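Local atomic coordinates of tRNA (guanine-N(1)-)-methyltransferase (Corynebacterium diphtheriae, PDB entry 7KFF), a protein that probably catalyses methyl transfer from S-adenosyl-L-methionine to N1 of the guanine at position 37 of tRNA, beside the anticodon. Residues 269-274 against 280-285; 273-278 against 293-298; 77-82 against 174-179. All coordinates share one frame; numbering follows the deposited sequence.

Interaction 1: 269-274 against 280-285; sequences QSLKRT and ELLDGM
Leu282, on the short helix 279-283, meets Thr274 and Leu271, which lie one turn apart on helix 259-277. The close packing is concentrated on one branch of the leucine. Leu282 CD2 lies 3.9 Å from Thr274 CG2 and 4.1 Å from Leu271 CD2, so a single methyl bridges two successive turns of the long helix. The two leucines meet at about a right angle, methyl against methyl, and Leu282 CG also sits beside the threonine methyl. On the flank, Leu281 adds its CB, 4.0 Å from Thr274 CG2, while the rest of its side chain takes little part.

Thr274 works as a two-faced residue. With OG1 beside the backbone N (chi1 -54°) and CG2 therefore anti to it, the methyl faces the leucines and the hydroxyl turns back to its own helix. There OG1 donates to Ser270 O at 2.8 Å, on the face of that carbonyl opposite the one used by Thr274 N. One carbonyl oxygen thus holds two donors, which probably keeps the methyl turned into the contact. Leu234 N is a further partner of OG1, and Leu233 closes over both Thr274 and Leu282.

The outer side is much looser: Glu280 and Asp283, and Gly284 in the loop that follows, are exposed, the i+3 backbone bonds from Asp283 N and Gly284 N are weak, and Glu280 holds a salt bridge with Arg278 beyond the contact. Leu271 and Leu282 pack against Tyr294 and Val295, respectively, of the next helix. The whole is a short helix packed against the end part of a longer one and joined to it by a brief link, in the helical C-terminal domain known from TrmD methyltransferases.

Interaction 2: 273-278 against 293-298; sequences RTWEVR and AYVEGL
Trp275 throws its indole outward from helix 259-277, with CG anti to the backbone N (chi1 176°), and Leu298 comes to meet it from helix 289-299 with its CG anti to the carbonyl carbon (chi1 -56°). The two side chains slide past one another in opposite directions, so the leucine lies along the ring from the root of the tryptophan outward. Leu298 CB stands over the six-membered ring, 3.7 Å from its centroid and only 6° off the normal, a clear CH-pi contact. Leu298 CD1 runs back toward the inner part of the ring, 3.8 Å from Trp275 CE3 and 3.9 Å from Trp275 CB. At the far end, the backbone takes over: Leu298 O is 3.6 Å from Trp275 CH2.

Val295, one turn earlier on the same helix, touches the pyrrole part. Its CG1, anti to the backbone N, lies 4.0 Å from Trp275 CD1 in an oblique approach. Leu282 of the intervening short helix packs on both Trp275 and Val295, so the indole is bound into a small core formed by three consecutive helices. Just past the end of helix 259-277, Arg278 forms a salt bridge with Asp193 of the second subunit.

The contact across these segments is apolar packing plus a CH-pi interaction, without a hydrogen bond between them. Its hold probably comes from the broad overlap of one flat ring face with the aliphatic chain of the leucine.

Interaction 3: 77-82 against 174-179; sequences MKPTVW and QRVIED
Pro79 and Trp82 close on Val176 where helix 79-90 begins, against helix 174-180 of the SPOUT methyltransferase fold, a parallel sheet with helices whose chain is tied in a trefoil knot. Met77 leads in: its backbone is bonded to Gly171 and Asp173, which draws the strand end up to the loop before the second helix, and its CB lies in plane at the edge of the Trp82 ring. Lys78 holds the N-cap position, and its carbonyl oxygen accepts from both Val81 N and Trp82 N.

Pro79, the first residue of the helix, does most of the touching. Val176 CG2 is pressed against the CA-CB side of the proline ring, 3.6 Å from Pro79 CA and 3.8 Å from Pro79 CB. Farther round the ring, Pro79 CG lies 3.8 Å from Arg175 NH2. The arginine gets there through a bend at chi3 (-65°), and its polar atoms are engaged on other sides: NH2 forms a salt bridge with Asp173, and NH1 donates to Pro242 O and Leu248 O of the second subunit. Trp245 of that subunit packs on Pro79, so this corner is also part of the dimer interface.

Thr80 and Val81 turn away, and the helix comes round to Trp82. It meets Val176 at the root of its side chain, while the indole leads off toward Leu53 and Ile172, about 8 Å from a bound S-adenosyl-L-homocysteine. Val176 straddles that root, with Trp82 CB 3.8 Å from each of its two methyls, CG1 and CG2.

Along the chain, interaction 3 closes before interactions 1 and 2 open. The latter two start from the same part of helix 259-277 and share Arg273 and Thr274; one pairs it with helix 279-283, the other with helix 289-299. Their centres are about 6 Å apart, and Lys272 CA touches Leu298 CD1 at 3.8 Å, so the two contacts merge into one. Interaction 3 belongs to the SPOUT part, on the opposite side of the chain's centre, about 42 and 47 Å from them, centre to centre. Interactions 2 and 3 both reach the second subunit: Gln174 has a weak hydrogen bond to Arg273 of that subunit. The dimer thus brings together regions that lie far apart within one chain.

Interaction 1: 269-274 against 280-285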
loop_
_atom_site.group_PDB
_atom_site.type_symbol
_atom_site.label_atom_id
_atom_site.label_comp_id
_atom_site.label_asym_id
_atom_site.label_seq_id
_atom_site.Cartn_x
_atom_site.Cartn_y
_atom_site.Cartn_z
ATOM N N GLN A 269 11.038 -7.992 -22.540
ATOM C CA GLN A 269 11.419 -7.239 -21.354
ATOM C C GLN A 269 10.446 -7.468 -20.210
ATOM O O GLN A 269 10.847 -7.431 -19.045
ATOM C CB GLN A 269 11.505 -5.757 -21.701
ATOM C CG GLN A 269 12.663 -5.420 -22.611
ATOM C CD GLN A 269 13.996 -5.700 -21.953
ATOM O OE1 GLN A 269 14.259 -5.220 -20.845
ATOM N NE2 GLN A 269 14.839 -6.466 -22.615
ATOM N N SER A 270 9.173 -7.695 -20.528
ATOM C CA SER A 270 8.197 -8.057 -19.508
ATOM C C SER A 270 8.478 -9.448 -18.946
ATOM O O SER A 270 8.460 -9.646 -17.720
ATOM C CB SER A 270 6.803 -7.937 -20.115
ATOM O OG SER A 270 5.811 -8.428 -19.264
ATOM N N LEU A 271 8.802 -10.407 -19.811
ATOM C CA LEU A 271 9.203 -11.723 -19.323
ATOM C C LEU A 271 10.458 -11.626 -18.465
ATOM O O LEU A 271 10.560 -12.285 -17.423
ATOM C CB LEU A 271 9.485 -12.659 -20.493
ATOM C CG LEU A 271 8.269 -13.076 -21.313
ATOM C CD1 LEU A 271 8.683 -13.700 -22.630
ATOM C CD2 LEU A 271 7.406 -14.051 -20.497
ATOM N N LYS A 272 11.426 -10.806 -18.891
ATOM C CA LYS A 272 12.691 -10.693 -18.171
ATOM C C LYS A 272 12.475 -10.069 -16.795
ATOM O O LYS A 272 12.990 -10.574 -15.790
ATOM C CB LYS A 272 13.666 -9.846 -18.994
ATOM C CG LYS A 272 15.008 -9.591 -18.349
ATOM C CD LYS A 272 15.925 -8.880 -19.357
ATOM C CE LYS A 272 17.301 -8.575 -18.793
ATOM N NZ LYS A 272 17.336 -7.239 -18.158
ATOM N N ARG A 273 11.706 -8.975 -16.726
ATOM C CA ARG A 273 11.466 -8.343 -15.434
ATOM C C ARG A 273 10.729 -9.307 -14.519
ATOM O O ARG A 273 11.042 -9.407 -13.330
ATOM C CB ARG A 273 10.679 -7.042 -15.599
ATOM C CG ARG A 273 10.363 -6.315 -14.275
ATOM C CD ARG A 273 11.609 -5.802 -13.566
ATOM N NE ARG A 273 12.149 -4.621 -14.236
ATOM C CZ ARG A 273 11.831 -3.364 -13.937
ATOM N NH1 ARG A 273 12.383 -2.368 -14.625
ATOM N NH2 ARG A 273 10.983 -3.094 -12.946
ATOM N N THR A 274 9.752 -10.043 -15.061
ATOM C CA THR A 274 9.011 -10.995 -14.231
ATOM C C THR A 274 9.925 -12.118 -13.746
ATOM O O THR A 274 9.875 -12.507 -12.573
ATOM C CB THR A 274 7.815 -11.550 -15.014
ATOM O OG1 THR A 274 7.014 -10.467 -15.513
ATOM C CG2 THR A 274 6.964 -12.457 -14.125
ATOM N N GLU A 280 8.029 -16.833 -9.676
ATOM C CA GLU A 280 6.903 -17.717 -9.403
ATOM C C GLU A 280 5.675 -17.373 -10.240
ATOM O O GLU A 280 4.830 -18.243 -10.468
ATOM C CB GLU A 280 6.575 -17.706 -7.908
ATOM C CG GLU A 280 5.819 -16.467 -7.412
ATOM C CD GLU A 280 6.665 -15.199 -7.251
ATOM O OE1 GLU A 280 7.897 -15.217 -7.464
ATOM O OE2 GLU A 280 6.062 -14.175 -6.888
ATOM N N LEU A 281 5.548 -16.130 -10.713
ATOM C CA LEU A 281 4.419 -15.820 -11.581
ATOM C C LEU A 281 4.509 -16.567 -12.903
ATOM O O LEU A 281 3.476 -16.878 -13.503
ATOM C CB LEU A 281 4.313 -14.318 -11.832
ATOM C CG LEU A 281 3.953 -13.457 -10.622
ATOM C CD1 LEU A 281 3.867 -11.988 -11.011
ATOM C CD2 LEU A 281 2.652 -13.908 -9.982
ATOM N N LEU A 282 5.723 -16.854 -13.374
ATOM C CA LEU A 282 5.866 -17.594 -14.624
ATOM C C LEU A 282 5.494 -19.059 -14.446
ATOM O O LEU A 282 5.039 -19.701 -15.400
ATOM C CB LEU A 282 7.293 -17.474 -15.157
ATOM C CG LEU A 282 7.746 -16.063 -15.517
ATOM C CD1 LEU A 282 9.222 -16.069 -15.916
ATOM C CD2 LEU A 282 6.902 -15.457 -16.629
ATOM N N ASP A 283 5.674 -19.593 -13.234
ATOM C CA ASP A 283 5.329 -20.983 -12.973
ATOM C C ASP A 283 3.836 -21.223 -13.114
ATOM O O ASP A 283 3.418 -22.337 -13.445
ATOM C CB ASP A 283 5.762 -21.385 -11.564
ATOM C CG ASP A 283 7.263 -21.357 -11.386
ATOM O OD1 ASP A 283 7.985 -21.488 -12.397
ATOM O OD2 ASP A 283 7.722 -21.212 -10.234
ATOM N N GLY A 284 3.021 -20.203 -12.855
ATOM C CA GLY A 284 1.586 -20.308 -12.987
ATOM C C GLY A 284 1.037 -20.149 -14.386
ATOM O O GLY A 284 -0.185 -20.160 -14.557
HETATM N N MSE A 285 1.897 -20.004 -15.392
HETATM C CA MSE A 285 1.463 -19.792 -16.766
HETATM C C MSE A 285 2.031 -20.878 -17.653
HETATM O O MSE A 285 3.096 -21.405 -17.353
HETATM C CB MSE A 285 2.030 -18.477 -17.292
HETATM C CG MSE A 285 1.773 -17.298 -16.415
HETATM SE SE MSE A 285 2.670 -15.743 -17.121
HETATM C CE MSE A 285 1.644 -15.508 -18.791
#

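Interaction 2: 273-278 against 293-298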
loop_
_atom_site.group_PDB
_atom_site.type_symbol
_atom_site.label_atom_id
_atom_site.label_comp_id
_atom_site.label_asym_id
_atom_site.label_seq_id
_atom_site.Cartn_x
_atom_site.Cartn_y
_atom_site.Cartn_z
ATOM N N ARG A 273 11.706 -8.975 -16.726
ATOM C CA ARG A 273 11.466 -8.343 -15.434
ATOM C C ARG A 273 10.729 -9.307 -14.519
ATOM O O ARG A 273 11.042 -9.407 -13.330
ATOM C CB ARG A 273 10.679 -7.042 -15.599
ATOM C CG ARG A 273 10.363 -6.315 -14.275
ATOM C CD ARG A 273 11.609 -5.802 -13.566
ATOM N NE ARG A 273 12.149 -4.621 -14.236
ATOM C CZ ARG A 273 11.831 -3.364 -13.937
ATOM N NH1 ARG A 273 12.383 -2.368 -14.625
ATOM N NH2 ARG A 273 10.983 -3.094 -12.946
ATOM N N THR A 274 9.752 -10.043 -15.061
ATOM C CA THR A 274 9.011 -10.995 -14.231
ATOM C C THR A 274 9.925 -12.118 -13.746
ATOM O O THR A 274 9.875 -12.507 -12.573
ATOM C CB THR A 274 7.815 -11.550 -15.014
ATOM O OG1 THR A 274 7.014 -10.467 -15.513
ATOM C CG2 THR A 274 6.964 -12.457 -14.125
ATOM N N TRP A 275 10.771 -12.642 -14.631
ATOM C CA TRP A 275 11.725 -13.661 -14.221
ATOM C C TRP A 275 12.666 -13.143 -13.140
ATOM O O TRP A 275 12.957 -13.857 -12.176
ATOM C CB TRP A 275 12.524 -14.123 -15.434
ATOM C CG TRP A 275 13.585 -15.106 -15.096
ATOM C CD1 TRP A 275 13.424 -16.431 -14.824
ATOM C CD2 TRP A 275 14.983 -14.838 -14.973
ATOM N NE1 TRP A 275 14.640 -17.009 -14.555
ATOM C CE2 TRP A 275 15.613 -16.051 -14.636
ATOM C CE3 TRP A 275 15.763 -13.692 -15.122
ATOM C CZ2 TRP A 275 16.985 -16.148 -14.445
ATOM C CZ3 TRP A 275 17.129 -13.791 -14.931
ATOM C CH2 TRP A 275 17.725 -15.008 -14.593
ATOM N N GLU A 276 13.164 -11.910 -13.290
ATOM C CA GLU A 276 14.111 -11.367 -12.318
ATOM C C GLU A 276 13.483 -11.208 -10.943
ATOM O O GLU A 276 14.120 -11.488 -9.915
ATOM C CB GLU A 276 14.590 -9.985 -12.773
ATOM C CG GLU A 276 15.488 -9.982 -13.980
ATOM C CD GLU A 276 15.740 -8.584 -14.535
ATOM O OE1 GLU A 276 14.960 -7.635 -14.241
ATOM O OE2 GLU A 276 16.733 -8.438 -15.273
ATOM N N VAL A 277 12.255 -10.704 -10.904
ATOM C CA VAL A 277 11.670 -10.188 -9.683
ATOM C C VAL A 277 10.564 -11.074 -9.127
ATOM O O VAL A 277 10.402 -11.147 -7.905
ATOM C CB VAL A 277 11.142 -8.760 -9.967
ATOM C CG1 VAL A 277 10.506 -8.171 -8.750
ATOM C CG2 VAL A 277 12.259 -7.843 -10.503
ATOM N N ARG A 278 9.794 -11.735 -9.990
ATOM C CA ARG A 278 8.640 -12.539 -9.575
ATOM C C ARG A 278 8.604 -13.824 -10.389
ATOM O O ARG A 278 7.617 -14.124 -11.075
ATOM C CB ARG A 278 7.347 -11.745 -9.771
ATOM C CG ARG A 278 7.234 -10.459 -8.988
ATOM C CD ARG A 278 6.997 -10.726 -7.524
ATOM N NE ARG A 278 5.729 -11.394 -7.267
ATOM C CZ ARG A 278 4.546 -10.791 -7.241
ATOM N NH1 ARG A 278 4.445 -9.493 -7.468
ATOM N NH2 ARG A 278 3.447 -11.474 -6.989
ATOM N N ALA A 293 11.410 -20.347 -24.549
ATOM C CA ALA A 293 12.801 -20.352 -24.983
ATOM C C ALA A 293 13.532 -19.099 -24.525
ATOM O O ALA A 293 14.704 -19.161 -24.136
ATOM C CB ALA A 293 12.875 -20.494 -26.498
ATOM N N TYR A 294 12.854 -17.947 -24.546
ATOM C CA TYR A 294 13.485 -16.719 -24.087
ATOM C C TYR A 294 13.832 -16.822 -22.607
ATOM O O TYR A 294 14.940 -16.470 -22.181
ATOM C CB TYR A 294 12.557 -15.532 -24.337
ATOM C CG TYR A 294 13.152 -14.248 -23.832
ATOM C CD1 TYR A 294 14.154 -13.601 -24.544
ATOM C CD2 TYR A 294 12.732 -13.695 -22.632
ATOM C CE1 TYR A 294 14.715 -12.432 -24.078
ATOM C CE2 TYR A 294 13.288 -12.535 -22.158
ATOM C CZ TYR A 294 14.272 -11.903 -22.883
ATOM O OH TYR A 294 14.823 -10.736 -22.405
ATOM N N VAL A 295 12.884 -17.301 -21.799
ATOM C CA VAL A 295 13.127 -17.411 -20.364
ATOM C C VAL A 295 14.226 -18.426 -20.067
ATOM O O VAL A 295 15.061 -18.214 -19.179
ATOM C CB VAL A 295 11.814 -17.724 -19.626
ATOM C CG1 VAL A 295 12.088 -18.041 -18.175
ATOM C CG2 VAL A 295 10.872 -16.538 -19.746
ATOM N N GLU A 296 14.259 -19.536 -20.809
ATOM C CA GLU A 296 15.343 -20.497 -20.628
ATOM C C GLU A 296 16.698 -19.875 -20.939
ATOM O O GLU A 296 17.705 -20.247 -20.326
ATOM C CB GLU A 296 15.101 -21.729 -21.505
ATOM C CG GLU A 296 14.049 -22.680 -20.945
ATOM C CD GLU A 296 13.585 -23.723 -21.952
ATOM O OE1 GLU A 296 14.077 -23.719 -23.105
ATOM O OE2 GLU A 296 12.716 -24.543 -21.587
ATOM N N GLY A 297 16.745 -18.931 -21.880
ATOM C CA GLY A 297 17.986 -18.225 -22.147
ATOM C C GLY A 297 18.429 -17.363 -20.985
ATOM O O GLY A 297 19.631 -17.174 -20.769
ATOM N N LEU A 298 17.475 -16.837 -20.219
ATOM C CA LEU A 298 17.825 -16.094 -19.013
ATOM C C LEU A 298 18.413 -17.022 -17.959
ATOM O O LEU A 298 19.381 -16.668 -17.279
ATOM C CB LEU A 298 16.583 -15.404 -18.448
ATOM C CG LEU A 298 15.827 -14.477 -19.388
ATOM C CD1 LEU A 298 14.548 -13.957 -18.716
ATOM C CD2 LEU A 298 16.708 -13.328 -19.837
#

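Interaction 3: 77-82 against 174-179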
loop_
_atom_site.group_PDB
_atom_site.type_symbol
_atom_site.label_atom_id
_atom_site.label_comp_id
_atom_site.label_asym_id
_atom_site.label_seq_id
_atom_site.Cartn_x
_atom_site.Cartn_y
_atom_site.Cartn_z
HETATM N N MSE A 77 -10.300 -0.160 19.418
HETATM C CA MSE A 77 -11.327 0.852 19.234
HETATM C C MSE A 77 -12.731 0.371 19.576
HETATM O O MSE A 77 -13.083 -0.789 19.325
HETATM C CB MSE A 77 -11.323 1.406 17.829
HETATM C CG MSE A 77 -9.990 2.009 17.391
HETATM SE SE MSE A 77 -9.869 2.795 15.659
HETATM C CE MSE A 77 -9.511 4.644 16.049
ATOM N N LYS A 78 -13.523 1.305 20.129
ATOM C CA LYS A 78 -14.729 0.969 20.874
ATOM C C LYS A 78 -15.928 0.740 19.965
ATOM O O LYS A 78 -16.221 1.587 19.110
ATOM C CB LYS A 78 -15.087 2.147 21.793
ATOM C CG LYS A 78 -14.174 2.366 22.977
ATOM C CD LYS A 78 -14.636 3.595 23.784
ATOM C CE LYS A 78 -14.188 3.567 25.221
ATOM N NZ LYS A 78 -14.549 4.825 25.952
ATOM N N PRO A 79 -16.682 -0.346 20.165
ATOM C CA PRO A 79 -17.927 -0.525 19.397
ATOM C C PRO A 79 -18.960 0.546 19.645
ATOM O O PRO A 79 -19.716 0.878 18.726
ATOM C CB PRO A 79 -18.451 -1.902 19.838
ATOM C CG PRO A 79 -17.415 -2.522 20.595
ATOM C CD PRO A 79 -16.380 -1.506 21.014
ATOM N N THR A 80 -19.040 1.087 20.864
ATOM C CA THR A 80 -20.072 2.078 21.166
ATOM C C THR A 80 -19.838 3.413 20.460
ATOM O O THR A 80 -20.745 4.255 20.430
ATOM C CB THR A 80 -20.192 2.298 22.674
ATOM O OG1 THR A 80 -18.906 2.690 23.176
ATOM C CG2 THR A 80 -20.682 1.018 23.391
ATOM N N VAL A 81 -18.658 3.611 19.882
ATOM C CA VAL A 81 -18.365 4.753 19.012
ATOM C C VAL A 81 -18.487 4.370 17.543
ATOM O O VAL A 81 -19.167 5.050 16.771
ATOM C CB VAL A 81 -16.973 5.323 19.353
ATOM C CG1 VAL A 81 -16.647 6.510 18.448
ATOM C CG2 VAL A 81 -16.910 5.725 20.826
ATOM N N TRP A 82 -17.879 3.241 17.158
ATOM C CA TRP A 82 -17.887 2.823 15.761
ATOM C C TRP A 82 -19.280 2.481 15.234
ATOM O O TRP A 82 -19.581 2.756 14.067
ATOM C CB TRP A 82 -16.952 1.633 15.549
ATOM C CG TRP A 82 -15.594 2.076 15.202
ATOM C CD1 TRP A 82 -14.469 2.042 15.991
ATOM C CD2 TRP A 82 -15.196 2.648 13.955
ATOM N NE1 TRP A 82 -13.393 2.551 15.291
ATOM C CE2 TRP A 82 -13.817 2.945 14.048
ATOM C CE3 TRP A 82 -15.872 2.943 12.772
ATOM C CZ2 TRP A 82 -13.119 3.531 13.006
ATOM C CZ3 TRP A 82 -15.170 3.517 11.739
ATOM C CH2 TRP A 82 -13.813 3.826 11.874
ATOM N N GLN A 174 -13.937 -6.563 16.872
ATOM C CA GLN A 174 -14.417 -7.354 15.739
ATOM C C GLN A 174 -15.934 -7.352 15.630
ATOM O O GLN A 174 -16.481 -7.551 14.539
ATOM C CB GLN A 174 -13.876 -8.778 15.833
ATOM C CG GLN A 174 -14.085 -9.585 14.575
ATOM C CD GLN A 174 -13.258 -9.077 13.417
ATOM O OE1 GLN A 174 -12.167 -8.543 13.613
ATOM N NE2 GLN A 174 -13.774 -9.243 12.204
ATOM N N ARG A 175 -16.636 -7.158 16.744
ATOM C CA ARG A 175 -18.093 -7.148 16.672
ATOM C C ARG A 175 -18.617 -6.006 15.810
ATOM O O ARG A 175 -19.708 -6.114 15.247
ATOM C CB ARG A 175 -18.692 -7.050 18.061
ATOM C CG ARG A 175 -18.399 -8.293 18.876
ATOM C CD ARG A 175 -18.799 -8.084 20.341
ATOM N NE ARG A 175 -17.966 -7.056 20.953
ATOM C CZ ARG A 175 -18.146 -6.579 22.176
ATOM N NH1 ARG A 175 -19.135 -7.052 22.920
ATOM N NH2 ARG A 175 -17.308 -5.672 22.649
ATOM N N VAL A 176 -17.850 -4.917 15.678
ATOM C CA VAL A 176 -18.254 -3.827 14.802
ATOM C C VAL A 176 -18.392 -4.338 13.384
ATOM O O VAL A 176 -19.344 -3.990 12.670
ATOM C CB VAL A 176 -17.225 -2.683 14.863
ATOM C CG1 VAL A 176 -17.523 -1.667 13.785
ATOM C CG2 VAL A 176 -17.207 -2.060 16.254
ATOM N N ILE A 177 -17.402 -5.128 12.947
ATOM C CA ILE A 177 -17.356 -5.677 11.597
ATOM C C ILE A 177 -18.520 -6.625 11.379
ATOM O O ILE A 177 -19.182 -6.573 10.342
ATOM C CB ILE A 177 -16.006 -6.374 11.364
ATOM C CG1 ILE A 177 -14.868 -5.380 11.166
ATOM C CG2 ILE A 177 -16.058 -7.243 10.099
ATOM C CD1 ILE A 177 -14.542 -4.550 12.322
ATOM N N GLU A 178 -18.807 -7.489 12.360
ATOM C CA GLU A 178 -19.913 -8.422 12.187
ATOM C C GLU A 178 -21.251 -7.696 12.175
ATOM O O GLU A 178 -22.101 -7.954 11.315
ATOM C CB GLU A 178 -19.887 -9.469 13.310
ATOM C CG GLU A 178 -18.577 -10.254 13.409
ATOM C CD GLU A 178 -18.130 -10.895 12.095
ATOM O OE1 GLU A 178 -18.995 -11.259 11.257
ATOM O OE2 GLU A 178 -16.891 -11.054 11.917
ATOM N N ASP A 179 -21.461 -6.790 13.134
ATOM C CA ASP A 179 -22.709 -6.037 13.178
ATOM C C ASP A 179 -22.909 -5.196 11.920
ATOM O O ASP A 179 -24.052 -5.012 11.472
ATOM C CB ASP A 179 -22.717 -5.142 14.407
ATOM C CG ASP A 179 -23.950 -4.299 14.493
ATOM O OD1 ASP A 179 -24.999 -4.835 14.898
ATOM O OD2 ASP A 179 -23.868 -3.091 14.202
#